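Local coordinates for enoyl-acyl carrier protein reductase (Uncultured bacterium, PDB 6KIA), which probably reduces the carbon-carbon double bond of enoyl-acyl carrier protein intermediates with NADH, and was identified as a triclosan-resistance protein from a soil metagenome, at residues N35-E40 against R235-G240; A88-D93 against A121-C126; Y286-I291 against E404-L409. One frame throughout, in Å; residues are numbered along the deposited sequence.

Contact 1: residues N35-E40 against R235-G240. With NAI (1,4-dihydronicotinamide adenine dinucleotide), chain D.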
loop_
_atom_site.group_PDB
_atom_site.type_symbol
_atom_site.label_atom_id
_atom_site.label_comp_id
_atom_site.label_asym_id
_atom_site.label_seq_id
_atom_site.Cartn_x
_atom_site.Cartn_y
_atom_site.Cartn_z
ATOM N N ASN A 35 -3.754 -8.593 4.764
ATOM C CA ASN A 35 -4.500 -9.850 4.965
ATOM C C ASN A 35 -3.730 -11.051 4.440
ATOM O O ASN A 35 -3.715 -12.093 5.091
ATOM C CB ASN A 35 -5.879 -9.794 4.311
ATOM C CG ASN A 35 -6.842 -8.956 5.100
ATOM O OD1 ASN A 35 -7.325 -9.366 6.168
ATOM N ND2 ASN A 35 -7.082 -7.748 4.623
ATOM N N GLY A 36 -3.118 -10.934 3.260
ATOM C CA GLY A 36 -2.367 -12.070 2.724
ATOM C C GLY A 36 -1.245 -12.519 3.660
ATOM O O GLY A 36 -1.016 -13.719 3.905
ATOM N N LEU A 37 -0.495 -11.539 4.149
ATOM C CA LEU A 37 0.706 -11.822 4.920
ATOM C C LEU A 37 0.365 -12.332 6.313
ATOM O O LEU A 37 0.941 -13.311 6.795
ATOM C CB LEU A 37 1.570 -10.558 5.000
ATOM C CG LEU A 37 2.856 -10.645 5.829
ATOM C CD1 LEU A 37 3.709 -11.832 5.390
ATOM C CD2 LEU A 37 3.633 -9.357 5.675
ATOM N N ILE A 38 -0.582 -11.674 6.962
ATOM C CA ILE A 38 -0.919 -12.048 8.318
ATOM C C ILE A 38 -1.512 -13.468 8.353
ATOM O O ILE A 38 -1.183 -14.255 9.262
ATOM C CB ILE A 38 -1.840 -11.013 8.975
ATOM C CG1 ILE A 38 -1.783 -11.203 10.492
ATOM C CG2 ILE A 38 -3.247 -11.115 8.465
ATOM C CD1 ILE A 38 -2.393 -10.053 11.261
ATOM N N ASN A 39 -2.275 -13.845 7.329
ATOM C CA ASN A 39 -2.809 -15.202 7.329
ATOM C C ASN A 39 -1.674 -16.216 7.253
ATOM O O ASN A 39 -1.713 -17.283 7.905
ATOM C CB ASN A 39 -3.769 -15.423 6.157
ATOM C CG ASN A 39 -5.020 -14.558 6.244
ATOM O OD1 ASN A 39 -5.366 -14.035 7.305
ATOM N ND2 ASN A 39 -5.717 -14.432 5.128
ATOM N N GLU A 40 -0.620 -15.865 6.516
ATOM C CA GLU A 40 0.538 -16.752 6.436
ATOM C C GLU A 40 1.179 -16.892 7.804
ATOM O O GLU A 40 1.514 -18.009 8.273
ATOM C CB GLU A 40 1.556 -16.237 5.418
ATOM C CG GLU A 40 1.038 -16.417 4.019
ATOM C CD GLU A 40 1.012 -17.875 3.626
ATOM O OE1 GLU A 40 1.966 -18.603 3.976
ATOM O OE2 GLU A 40 -0.003 -18.308 3.065
ATOM N N ARG A 235 13.249 -9.583 10.880
ATOM C CA ARG A 235 12.926 -9.143 9.536
ATOM C C ARG A 235 11.954 -7.956 9.583
ATOM O O ARG A 235 11.095 -7.869 10.472
ATOM C CB ARG A 235 12.293 -10.287 8.750
ATOM C CG ARG A 235 13.133 -11.544 8.643
ATOM C CD ARG A 235 14.400 -11.303 7.845
ATOM N NE ARG A 235 15.125 -12.556 7.643
ATOM C CZ ARG A 235 16.131 -12.955 8.411
ATOM N NH1 ARG A 235 16.539 -12.185 9.401
ATOM N NH2 ARG A 235 16.733 -14.114 8.177
ATOM N N TYR A 236 12.100 -7.051 8.622
ATOM C CA TYR A 236 11.143 -5.954 8.402
ATOM C C TYR A 236 10.637 -6.043 6.978
ATOM O O TYR A 236 11.427 -6.281 6.065
ATOM C CB TYR A 236 11.780 -4.584 8.618
ATOM C CG TYR A 236 12.366 -4.428 10.001
ATOM C CD1 TYR A 236 13.642 -4.907 10.281
ATOM C CD2 TYR A 236 11.637 -3.842 11.032
ATOM C CE1 TYR A 236 14.180 -4.795 11.552
ATOM C CE2 TYR A 236 12.183 -3.724 12.305
ATOM C CZ TYR A 236 13.444 -4.205 12.546
ATOM O OH TYR A 236 13.994 -4.085 13.804
ATOM N N SER A 237 9.329 -5.894 6.793
ATOM C CA SER A 237 8.778 -5.838 5.439
ATOM C C SER A 237 7.950 -4.565 5.334
ATOM O O SER A 237 7.476 -4.041 6.353
ATOM C CB SER A 237 7.922 -7.069 5.139
ATOM O OG SER A 237 6.747 -7.066 5.947
ATOM N N ALA A 238 7.789 -4.056 4.115
ATOM C CA ALA A 238 6.890 -2.945 3.859
ATOM C C ALA A 238 6.234 -3.193 2.515
ATOM O O ALA A 238 6.805 -3.858 1.649
ATOM C CB ALA A 238 7.625 -1.592 3.855
ATOM N N TYR A 239 5.041 -2.649 2.341
ATOM C CA TYR A 239 4.341 -2.722 1.062
ATOM C C TYR A 239 4.674 -1.470 0.267
ATOM O O TYR A 239 4.351 -0.365 0.689
ATOM C CB TYR A 239 2.830 -2.846 1.258
ATOM C CG TYR A 239 2.377 -4.190 1.785
ATOM C CD1 TYR A 239 2.070 -5.235 0.911
ATOM C CD2 TYR A 239 2.250 -4.411 3.161
ATOM C CE1 TYR A 239 1.661 -6.463 1.389
ATOM C CE2 TYR A 239 1.847 -5.649 3.640
ATOM C CZ TYR A 239 1.549 -6.647 2.758
ATOM O OH TYR A 239 1.147 -7.880 3.226
ATOM N N GLY A 240 5.338 -1.645 -0.867
ATOM C CA GLY A 240 5.671 -0.502 -1.685
ATOM C C GLY A 240 4.777 -0.478 -2.895
ATOM O O GLY A 240 4.171 -1.491 -3.236
HETATM P PA NAI D . -5.532 -0.150 3.628
HETATM O O1A NAI D . -6.152 -1.447 4.048
HETATM O O2A NAI D . -6.403 1.088 3.713
HETATM O O5B NAI D . -4.193 0.020 4.468
HETATM C C5B NAI D . -3.733 1.314 4.802
HETATM C C4B NAI D . -2.748 1.056 5.983
HETATM O O4B NAI D . -2.113 2.438 6.289
HETATM C C3B NAI D . -3.338 0.655 7.052
HETATM O O3B NAI D . -2.553 -0.381 7.773
HETATM C C2B NAI D . -3.490 2.011 7.986
HETATM O O2B NAI D . -3.723 1.616 9.388
HETATM C C1B NAI D . -2.384 2.639 7.784
HETATM N N9A NAI D . -2.563 4.102 7.881
HETATM C C8A NAI D . -3.227 5.023 7.160
HETATM N N7A NAI D . -3.035 6.210 7.730
HETATM C C5A NAI D . -2.237 6.028 8.809
HETATM C C6A NAI D . -1.778 6.980 9.707
HETATM N N6A NAI D . -1.955 8.401 9.821
HETATM N N1A NAI D . -0.993 6.570 10.718
HETATM C C2A NAI D . -0.674 5.245 10.851
HETATM N N3A NAI D . -1.133 4.297 9.951
HETATM C C4A NAI D . -1.932 4.720 8.922
HETATM O O3 NAI D . -5.024 -0.213 2.055
HETATM P PN NAI D . -3.763 -0.987 1.412
HETATM O O1N NAI D . -3.838 -2.452 1.716
HETATM O O2N NAI D . -3.871 -0.659 -0.068
HETATM O O5D NAI D . -2.445 -0.347 2.042
HETATM C C5D NAI D . -1.477 -1.143 2.703
HETATM C C4D NAI D . -0.111 -0.873 2.033
HETATM O O4D NAI D . -0.129 -1.386 0.818
HETATM C C3D NAI D . 0.110 0.626 1.841
HETATM O O3D NAI D . 1.373 1.025 2.255
HETATM C C2D NAI D . 0.011 0.754 0.305
HETATM O O2D NAI D . 0.667 2.002 -0.119
HETATM C C1D NAI D . 0.571 -0.340 -0.139
HETATM N N1N NAI D . 0.224 -0.660 -1.523
HETATM C C2N NAI D . -1.067 -0.556 -1.995
HETATM C C3N NAI D . -1.338 -0.815 -3.345
HETATM C C7N NAI D . -2.763 -0.744 -3.892
HETATM O O7N NAI D . -2.967 -0.657 -5.100
HETATM N N7N NAI D . -3.850 -0.791 -2.980
HETATM C C4N NAI D . -0.338 -1.199 -4.227
HETATM C C5N NAI D . 0.960 -1.352 -3.725
HETATM C C6N NAI D . 1.230 -1.076 -2.380
#
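Leu37 and Tyr239 meet because their first torsions send them at each other: CG of Leu37 lies anti to the backbone N (chi1 177°), carrying the isobutyl group off the helix toward the strand, while the Tyr239 ring swings anti to its own carbonyl carbon (chi1 -72°) and reaches back. With the nearest CA atoms, those of Leu37 and Ser237, 10.1 Å apart, side chains alone bridge the gap. The long Tyr239 ring does most of the spanning, and its end abuts the base of the leucine, OH standing 3.2 Å from Leu37 CB. The methyl CD2 approaches the hydroxyl end of the ring obliquely, 4.5 Å from Tyr239 CZ. It also comes to 3.9 Å from Ser237 OG, so one branch of the leucine fills the angle between the two strand side chains that point to the helix. Strand 155-159 runs beside these side chains, with Ala158 against both Leu37 and Ser237, and Phe411 of helix 394-413 covers the leucine as well. At the root of the side chain, Tyr239 CB is 3.3 Å from O4D of the nicotinamide ribose. The strand continues in Gly240, whose carbonyl O sits 3.1 Å from C6N of the nicotinamide ring. This is a worked case of helix-on-sheet packing in a Rossmann-like fold, where helix 34-43 follows the first strand. The contact rests on van der Waals packing, with the hydroxyl oxygens of Tyr239 and Ser237 both set against leucine carbons; the chemistry implies a buried contact without hydrogen bonds between the segments, joining helix 34-43 to a strand whose tyrosine lines the nicotinamide ribose.

Contact 2: residues A88-D93 against A121-C126. With NAI (1,4-dihydronicotinamide adenine dinucleotide), chain D.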
loop_
_atom_site.group_PDB
_atom_site.type_symbol
_atom_site.label_atom_id
_atom_site.label_comp_id
_atom_site.label_asym_id
_atom_site.label_seq_id
_atom_site.Cartn_x
_atom_site.Cartn_y
_atom_site.Cartn_z
ATOM N N ALA A 88 0.215 8.250 12.690
ATOM C CA ALA A 88 1.295 8.973 12.023
ATOM C C ALA A 88 0.779 10.223 11.340
ATOM O O ALA A 88 -0.426 10.420 11.220
ATOM C CB ALA A 88 2.000 8.100 11.034
ATOM N N GLY A 89 1.707 11.067 10.904
ATOM C CA GLY A 89 1.353 12.329 10.279
ATOM C C GLY A 89 1.279 13.423 11.319
ATOM O O GLY A 89 1.247 13.162 12.524
ATOM N N PHE A 90 1.223 14.667 10.855
ATOM C CA PHE A 90 1.217 15.797 11.775
ATOM C C PHE A 90 0.100 16.771 11.437
ATOM O O PHE A 90 0.068 17.876 11.962
ATOM C CB PHE A 90 2.581 16.508 11.762
ATOM C CG PHE A 90 2.974 17.065 10.415
ATOM C CD1 PHE A 90 3.559 16.249 9.453
ATOM C CD2 PHE A 90 2.778 18.411 10.115
ATOM C CE1 PHE A 90 3.928 16.747 8.214
ATOM C CE2 PHE A 90 3.131 18.923 8.874
ATOM C CZ PHE A 90 3.706 18.098 7.914
ATOM N N ASP A 91 -0.835 16.353 10.583
ATOM C CA ASP A 91 -1.884 17.271 10.124
ATOM C C ASP A 91 -2.805 17.775 11.247
ATOM O O ASP A 91 -3.418 18.840 11.118
ATOM C CB ASP A 91 -2.719 16.600 9.032
ATOM C CG ASP A 91 -3.163 15.212 9.415
ATOM O OD1 ASP A 91 -2.315 14.276 9.426
ATOM O OD2 ASP A 91 -4.368 15.057 9.696
ATOM N N LEU A 92 -2.876 17.044 12.360
ATOM C CA LEU A 92 -3.694 17.481 13.499
ATOM C C LEU A 92 -2.835 17.683 14.751
ATOM O O LEU A 92 -3.322 17.614 15.883
ATOM C CB LEU A 92 -4.817 16.469 13.775
ATOM C CG LEU A 92 -5.930 16.412 12.711
ATOM C CD1 LEU A 92 -6.899 15.256 12.941
ATOM C CD2 LEU A 92 -6.689 17.741 12.578
ATOM N N ASP A 93 -1.546 17.930 14.550
ATOM C CA ASP A 93 -0.661 18.226 15.673
ATOM C C ASP A 93 -0.312 19.717 15.778
ATOM O O ASP A 93 -0.164 20.405 14.770
ATOM C CB ASP A 93 0.616 17.399 15.552
ATOM C CG ASP A 93 0.388 15.935 15.883
ATOM O OD1 ASP A 93 0.443 15.092 14.952
ATOM O OD2 ASP A 93 0.122 15.638 17.071
ATOM N N ALA A 121 6.943 28.211 8.934
ATOM C CA ALA A 121 7.568 28.148 10.250
ATOM C C ALA A 121 6.641 27.455 11.234
ATOM O O ALA A 121 7.065 26.551 11.978
ATOM C CB ALA A 121 7.922 29.537 10.734
ATOM N N HIS A 122 5.366 27.846 11.212
ATOM C CA HIS A 122 4.404 27.228 12.108
ATOM C C HIS A 122 4.191 25.759 11.729
ATOM O O HIS A 122 4.096 24.892 12.604
ATOM C CB HIS A 122 3.066 27.966 12.102
ATOM C CG HIS A 122 2.093 27.432 13.105
ATOM N ND1 HIS A 122 2.297 27.537 14.465
ATOM C CD2 HIS A 122 0.943 26.736 12.951
ATOM C CE1 HIS A 122 1.293 26.964 15.105
ATOM N NE2 HIS A 122 0.459 26.466 14.208
ATOM N N ILE A 123 4.141 25.478 10.428
ATOM C CA ILE A 123 3.939 24.101 9.991
ATOM C C ILE A 123 5.103 23.231 10.468
ATOM O O ILE A 123 4.908 22.073 10.840
ATOM C CB ILE A 123 3.768 24.006 8.465
ATOM C CG1 ILE A 123 2.361 24.472 8.078
ATOM C CG2 ILE A 123 3.959 22.563 7.974
ATOM C CD1 ILE A 123 2.181 24.668 6.615
ATOM N N GLU A 124 6.309 23.790 10.457
ATOM C CA GLU A 124 7.486 23.068 10.928
ATOM C C GLU A 124 7.385 22.790 12.432
ATOM O O GLU A 124 7.740 21.697 12.914
ATOM C CB GLU A 124 8.757 23.857 10.621
ATOM C CG GLU A 124 10.024 23.225 11.191
ATOM C CD GLU A 124 10.194 21.772 10.774
ATOM O OE1 GLU A 124 10.126 21.483 9.560
ATOM O OE2 GLU A 124 10.395 20.916 11.662
ATOM N N LYS A 125 6.903 23.782 13.175
ATOM C CA LYS A 125 6.640 23.568 14.599
ATOM C C LYS A 125 5.675 22.404 14.851
ATOM O O LYS A 125 5.902 21.531 15.708
ATOM C CB LYS A 125 6.113 24.851 15.222
ATOM C CG LYS A 125 5.913 24.801 16.724
ATOM C CD LYS A 125 5.508 26.171 17.244
ATOM C CE LYS A 125 6.107 27.274 16.371
ATOM N NZ LYS A 125 5.411 28.582 16.509
ATOM N N CYS A 126 4.602 22.390 14.076
ATOM C CA CYS A 126 3.627 21.298 14.135
ATOM C C CYS A 126 4.217 19.937 13.738
ATOM O O CYS A 126 3.900 18.905 14.352
ATOM C CB CYS A 126 2.418 21.619 13.250
ATOM S SG CYS A 126 1.458 23.061 13.789
HETATM P PA NAI D . -5.532 -0.150 3.628
HETATM O O1A NAI D . -6.152 -1.447 4.048
HETATM O O2A NAI D . -6.403 1.088 3.713
HETATM O O5B NAI D . -4.193 0.020 4.468
HETATM C C5B NAI D . -3.733 1.314 4.802
HETATM C C4B NAI D . -2.748 1.056 5.983
HETATM O O4B NAI D . -2.113 2.438 6.289
HETATM C C3B NAI D . -3.338 0.655 7.052
HETATM O O3B NAI D . -2.553 -0.381 7.773
HETATM C C2B NAI D . -3.490 2.011 7.986
HETATM O O2B NAI D . -3.723 1.616 9.388
HETATM C C1B NAI D . -2.384 2.639 7.784
HETATM N N9A NAI D . -2.563 4.102 7.881
HETATM C C8A NAI D . -3.227 5.023 7.160
HETATM N N7A NAI D . -3.035 6.210 7.730
HETATM C C5A NAI D . -2.237 6.028 8.809
HETATM C C6A NAI D . -1.778 6.980 9.707
HETATM N N6A NAI D . -1.955 8.401 9.821
HETATM N N1A NAI D . -0.993 6.570 10.718
HETATM C C2A NAI D . -0.674 5.245 10.851
HETATM N N3A NAI D . -1.133 4.297 9.951
HETATM C C4A NAI D . -1.932 4.720 8.922
HETATM O O3 NAI D . -5.024 -0.213 2.055
HETATM P PN NAI D . -3.763 -0.987 1.412
HETATM O O1N NAI D . -3.838 -2.452 1.716
HETATM O O2N NAI D . -3.871 -0.659 -0.068
HETATM O O5D NAI D . -2.445 -0.347 2.042
HETATM C C5D NAI D . -1.477 -1.143 2.703
HETATM C C4D NAI D . -0.111 -0.873 2.033
HETATM O O4D NAI D . -0.129 -1.386 0.818
HETATM C C3D NAI D . 0.110 0.626 1.841
HETATM O O3D NAI D . 1.373 1.025 2.255
HETATM C C2D NAI D . 0.011 0.754 0.305
HETATM O O2D NAI D . 0.667 2.002 -0.119
HETATM C C1D NAI D . 0.571 -0.340 -0.139
HETATM N N1N NAI D . 0.224 -0.660 -1.523
HETATM C C2N NAI D . -1.067 -0.556 -1.995
HETATM C C3N NAI D . -1.338 -0.815 -3.345
HETATM C C7N NAI D . -2.763 -0.744 -3.892
HETATM O O7N NAI D . -2.967 -0.657 -5.100
HETATM N N7N NAI D . -3.850 -0.791 -2.980
HETATM C C4N NAI D . -0.338 -1.199 -4.227
HETATM C C5N NAI D . 0.960 -1.352 -3.725
HETATM C C6N NAI D . 1.230 -1.076 -2.380
#
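Cys126 and Phe90 bury the most surface here, and Asp93 completes the set: the loop 88-93 lays two of its residues against one side of helix 120-146. Cys126 presents its CB to the loop backbone, 3.2 Å from Asp93 O, and its SG is also close to that oxygen at 3.3 Å. The Asp93 carbonyl therefore rests on the cysteine side chain, buried and with no hydrogen-bonding partner in the model. Phe90 packs one helical turn earlier, at Ile123. Its CG occupies the cramped place between backbone N and carbonyl carbon (chi1 60°), which turns the ring toward the helix, and Ile123 CG2 lies at the ring's edge, near its plane, 3.8 Å from Phe90 CE2. The same ring runs past Cys126 obliquely, with CD2 4.5 Å from CB. A type I turn from Phe90 to Asp93, closed by Asp93 N to Phe90 O at 3.1 Å, brings both loop residues to the helix together. The Asp93 carboxylate turns from the interface and forms a salt bridge with Arg133, two turns further along the same helix. Met203 of helix 196-219 adds to the cover of Phe90. At the start of the loop, Ala88 reads the adenine: its N donates to N1A at 2.9 Å (158°), and its O accepts from N6A at 2.9 Å (150°). This two-bond recognition suits the base's amino and ring nitrogen. Chemically, the contact joins apolar packing of Phe90 on Ile123 and Cys126 to a buried carbonyl without a hydrogen-bonding partner, while the Asp93-Arg133 salt bridge adds a charged link between the adenine-binding loop and the helix.

Contact 3: residues Y286-I291 against E404-L409. With NAI (1,4-dihydronicotinamide adenine dinucleotide), chain D.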
loop_
_atom_site.group_PDB
_atom_site.type_symbol
_atom_site.label_atom_id
_atom_site.label_comp_id
_atom_site.label_asym_id
_atom_site.label_seq_id
_atom_site.Cartn_x
_atom_site.Cartn_y
_atom_site.Cartn_z
ATOM N N TYR A 286 8.494 -4.516 -0.548
ATOM C CA TYR A 286 7.950 -5.328 -1.627
ATOM C C TYR A 286 7.058 -4.459 -2.461
ATOM O O TYR A 286 5.994 -4.051 -2.003
ATOM C CB TYR A 286 7.184 -6.543 -1.069
ATOM C CG TYR A 286 8.083 -7.537 -0.356
ATOM C CD1 TYR A 286 8.361 -7.406 1.011
ATOM C CD2 TYR A 286 8.676 -8.566 -1.053
ATOM C CE1 TYR A 286 9.193 -8.312 1.648
ATOM C CE2 TYR A 286 9.510 -9.477 -0.424
ATOM C CZ TYR A 286 9.757 -9.353 0.905
ATOM O OH TYR A 286 10.594 -10.285 1.500
ATOM N N ASN A 287 7.509 -4.150 -3.673
ATOM C CA ASN A 287 6.708 -3.328 -4.590
ATOM C C ASN A 287 5.643 -4.187 -5.252
ATOM O O ASN A 287 5.934 -5.048 -6.105
ATOM C CB ASN A 287 7.594 -2.634 -5.620
ATOM C CG ASN A 287 8.297 -1.421 -5.045
ATOM O OD1 ASN A 287 7.714 -0.668 -4.237
ATOM N ND2 ASN A 287 9.566 -1.230 -5.422
ATOM N N CYS A 288 4.411 -3.999 -4.797
ATOM C CA CYS A 288 3.300 -4.903 -5.138
ATOM C C CYS A 288 2.376 -4.350 -6.210
ATOM O O CYS A 288 2.376 -3.144 -6.452
ATOM C CB CYS A 288 2.490 -5.213 -3.873
ATOM S SG CYS A 288 3.411 -6.230 -2.650
ATOM N N PRO A 289 1.559 -5.212 -6.834
ATOM C CA PRO A 289 0.672 -4.712 -7.905
ATOM C C PRO A 289 -0.449 -3.773 -7.486
ATOM O O PRO A 289 -0.858 -3.717 -6.333
ATOM C CB PRO A 289 0.035 -5.996 -8.450
ATOM C CG PRO A 289 0.985 -7.059 -8.124
ATOM C CD PRO A 289 1.524 -6.683 -6.760
ATOM N N GLU A 290 -0.969 -3.052 -8.479
ATOM C CA GLU A 290 -2.191 -2.278 -8.344
ATOM C C GLU A 290 -3.358 -3.197 -8.006
ATOM O O GLU A 290 -3.615 -4.190 -8.727
ATOM C CB GLU A 290 -2.506 -1.548 -9.663
ATOM C CG GLU A 290 -1.377 -0.683 -10.227
ATOM C CD GLU A 290 -0.364 -1.452 -11.090
ATOM O OE1 GLU A 290 -0.434 -2.699 -11.207
ATOM O OE2 GLU A 290 0.517 -0.796 -11.673
ATOM N N ILE A 291 -4.072 -2.882 -6.925
ATOM C CA ILE A 291 -5.303 -3.586 -6.597
ATOM C C ILE A 291 -6.323 -2.592 -6.062
ATOM O O ILE A 291 -6.029 -1.407 -5.929
ATOM C CB ILE A 291 -5.076 -4.723 -5.573
ATOM C CG1 ILE A 291 -4.438 -4.197 -4.286
ATOM C CG2 ILE A 291 -4.200 -5.846 -6.150
ATOM C CD1 ILE A 291 -4.474 -5.249 -3.209
ATOM N N GLU A 404 -3.922 -13.053 -1.890
ATOM C CA GLU A 404 -3.650 -14.470 -1.675
ATOM C C GLU A 404 -2.251 -14.877 -2.146
ATOM O O GLU A 404 -1.573 -15.669 -1.480
ATOM C CB GLU A 404 -4.714 -15.317 -2.396
ATOM C CG GLU A 404 -4.537 -16.811 -2.274
ATOM C CD GLU A 404 -5.706 -17.585 -2.875
ATOM O OE1 GLU A 404 -6.644 -16.951 -3.412
ATOM O OE2 GLU A 404 -5.702 -18.828 -2.787
ATOM N N GLY A 405 -1.805 -14.329 -3.279
ATOM C CA GLY A 405 -0.508 -14.691 -3.838
ATOM C C GLY A 405 0.672 -13.956 -3.211
ATOM O O GLY A 405 1.758 -14.536 -3.012
ATOM N N THR A 406 0.479 -12.679 -2.910
ATOM C CA THR A 406 1.575 -11.885 -2.345
ATOM C C THR A 406 1.865 -12.322 -0.916
ATOM O O THR A 406 2.999 -12.168 -0.456
ATOM C CB THR A 406 1.297 -10.357 -2.381
ATOM O OG1 THR A 406 0.128 -10.027 -1.613
ATOM C CG2 THR A 406 1.139 -9.884 -3.838
ATOM N N GLY A 407 0.858 -12.854 -0.220
ATOM C CA GLY A 407 1.034 -13.339 1.150
ATOM C C GLY A 407 2.220 -14.266 1.345
ATOM O O GLY A 407 3.166 -13.940 2.045
ATOM N N PRO A 408 2.162 -15.447 0.729
ATOM C CA PRO A 408 3.249 -16.417 0.849
ATOM C C PRO A 408 4.527 -15.926 0.197
ATOM O O PRO A 408 5.607 -16.237 0.686
ATOM C CB PRO A 408 2.695 -17.668 0.159
ATOM C CG PRO A 408 1.529 -17.195 -0.617
ATOM C CD PRO A 408 0.975 -16.028 0.096
ATOM N N LEU A 409 4.423 -15.170 -0.894
ATOM C CA LEU A 409 5.629 -14.607 -1.477
ATOM C C LEU A 409 6.399 -13.762 -0.459
ATOM O O LEU A 409 7.597 -13.966 -0.279
ATOM C CB LEU A 409 5.298 -13.754 -2.710
ATOM C CG LEU A 409 4.942 -14.563 -3.970
ATOM C CD1 LEU A 409 4.482 -13.643 -5.104
ATOM C CD2 LEU A 409 6.114 -15.431 -4.420
HETATM P PA NAI D . -5.532 -0.150 3.628
HETATM O O1A NAI D . -6.152 -1.447 4.048
HETATM O O2A NAI D . -6.403 1.088 3.713
HETATM O O5B NAI D . -4.193 0.020 4.468
HETATM C C5B NAI D . -3.733 1.314 4.802
HETATM C C4B NAI D . -2.748 1.056 5.983
HETATM O O4B NAI D . -2.113 2.438 6.289
HETATM C C3B NAI D . -3.338 0.655 7.052
HETATM O O3B NAI D . -2.553 -0.381 7.773
HETATM C C2B NAI D . -3.490 2.011 7.986
HETATM O O2B NAI D . -3.723 1.616 9.388
HETATM C C1B NAI D . -2.384 2.639 7.784
HETATM N N9A NAI D . -2.563 4.102 7.881
HETATM C C8A NAI D . -3.227 5.023 7.160
HETATM N N7A NAI D . -3.035 6.210 7.730
HETATM C C5A NAI D . -2.237 6.028 8.809
HETATM C C6A NAI D . -1.778 6.980 9.707
HETATM N N6A NAI D . -1.955 8.401 9.821
HETATM N N1A NAI D . -0.993 6.570 10.718
HETATM C C2A NAI D . -0.674 5.245 10.851
HETATM N N3A NAI D . -1.133 4.297 9.951
HETATM C C4A NAI D . -1.932 4.720 8.922
HETATM O O3 NAI D . -5.024 -0.213 2.055
HETATM P PN NAI D . -3.763 -0.987 1.412
HETATM O O1N NAI D . -3.838 -2.452 1.716
HETATM O O2N NAI D . -3.871 -0.659 -0.068
HETATM O O5D NAI D . -2.445 -0.347 2.042
HETATM C C5D NAI D . -1.477 -1.143 2.703
HETATM C C4D NAI D . -0.111 -0.873 2.033
HETATM O O4D NAI D . -0.129 -1.386 0.818
HETATM C C3D NAI D . 0.110 0.626 1.841
HETATM O O3D NAI D . 1.373 1.025 2.255
HETATM C C2D NAI D . 0.011 0.754 0.305
HETATM O O2D NAI D . 0.667 2.002 -0.119
HETATM C C1D NAI D . 0.571 -0.340 -0.139
HETATM N N1N NAI D . 0.224 -0.660 -1.523
HETATM C C2N NAI D . -1.067 -0.556 -1.995
HETATM C C3N NAI D . -1.338 -0.815 -3.345
HETATM C C7N NAI D . -2.763 -0.744 -3.892
HETATM O O7N NAI D . -2.967 -0.657 -5.100
HETATM N N7N NAI D . -3.850 -0.791 -2.980
HETATM C C4N NAI D . -0.338 -1.199 -4.227
HETATM C C5N NAI D . 0.960 -1.352 -3.725
HETATM C C6N NAI D . 1.230 -1.076 -2.380
#
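Segment 286-291 takes in the last two residues of strand 283-287 and continues as a loop past helix 394-413, the nearest CA atoms, Cys288 and Thr406, being 7.7 Å apart. A single side chain does the reaching from the helix. Thr406 turns its methyl CG2 to the loop, 4.4 Å from Pro289 CD and 4.5 Å from Cys288 SG, so that it sits against two neighbouring residues at once. With chi1 at 61°, its hydroxyl is left to the helix, where OG1 bonds back to Val402 O. Cys288 carries its sulfur anti to the carbonyl carbon (chi1 -68°), on the side of the helix. These are loose van der Waals touches, and Ile429 of helix 426-436 lies against both Pro289 and Thr406. The helix is kinked where Pro408 cannot supply an N-H to the preceding turn. While the side chains of Cys288 and Pro289 look to the helix, their carbonyls look to the cofactor: Pro289 O is 3.3 Å from C4N, the carbon that carries the transferable hydride in NADH, and it also accepts a bond from Tyr33 OH. Cys288 O lies 3.6 Å from C5N. Further along, Ile291 N gives an almost straight bond to the carboxamide oxygen O7N, 3.1 Å at 176°, which would help to fix how the amide is turned; CG1 of Ile291 rests 3.7 Å from N7N. A backbone N-H just beyond a parallel strand, bonded to the carboxamide oxygen, is consistent with the nicotinamide site of short-chain dehydrogenase/reductase-type Rossmann enzymes.

Each of the three contacts has one segment that touches the same NADH; hydrogen bonds to it come from Ala88 in contact 2 and Ile291 in contact 3. Contacts 1 and 3 are neighbours, their centres 9 Å apart, because strands 234-240 and 283-287 pair in parallel: Gly240 N lies 2.7 Å from Tyr286 O, and Ala238 O lies 2.8 Å from Tyr286 N, both probable hydrogen bonds. Their helices also meet, with Glu40 CG 3.6 Å from Pro408 N. Together they serve the nicotinamide half of the cofactor. Contact 2 stands apart, its centre 29 Å from that of contact 1 and 33 Å from that of contact 3, at the adenine end. NADH spans the gap between them.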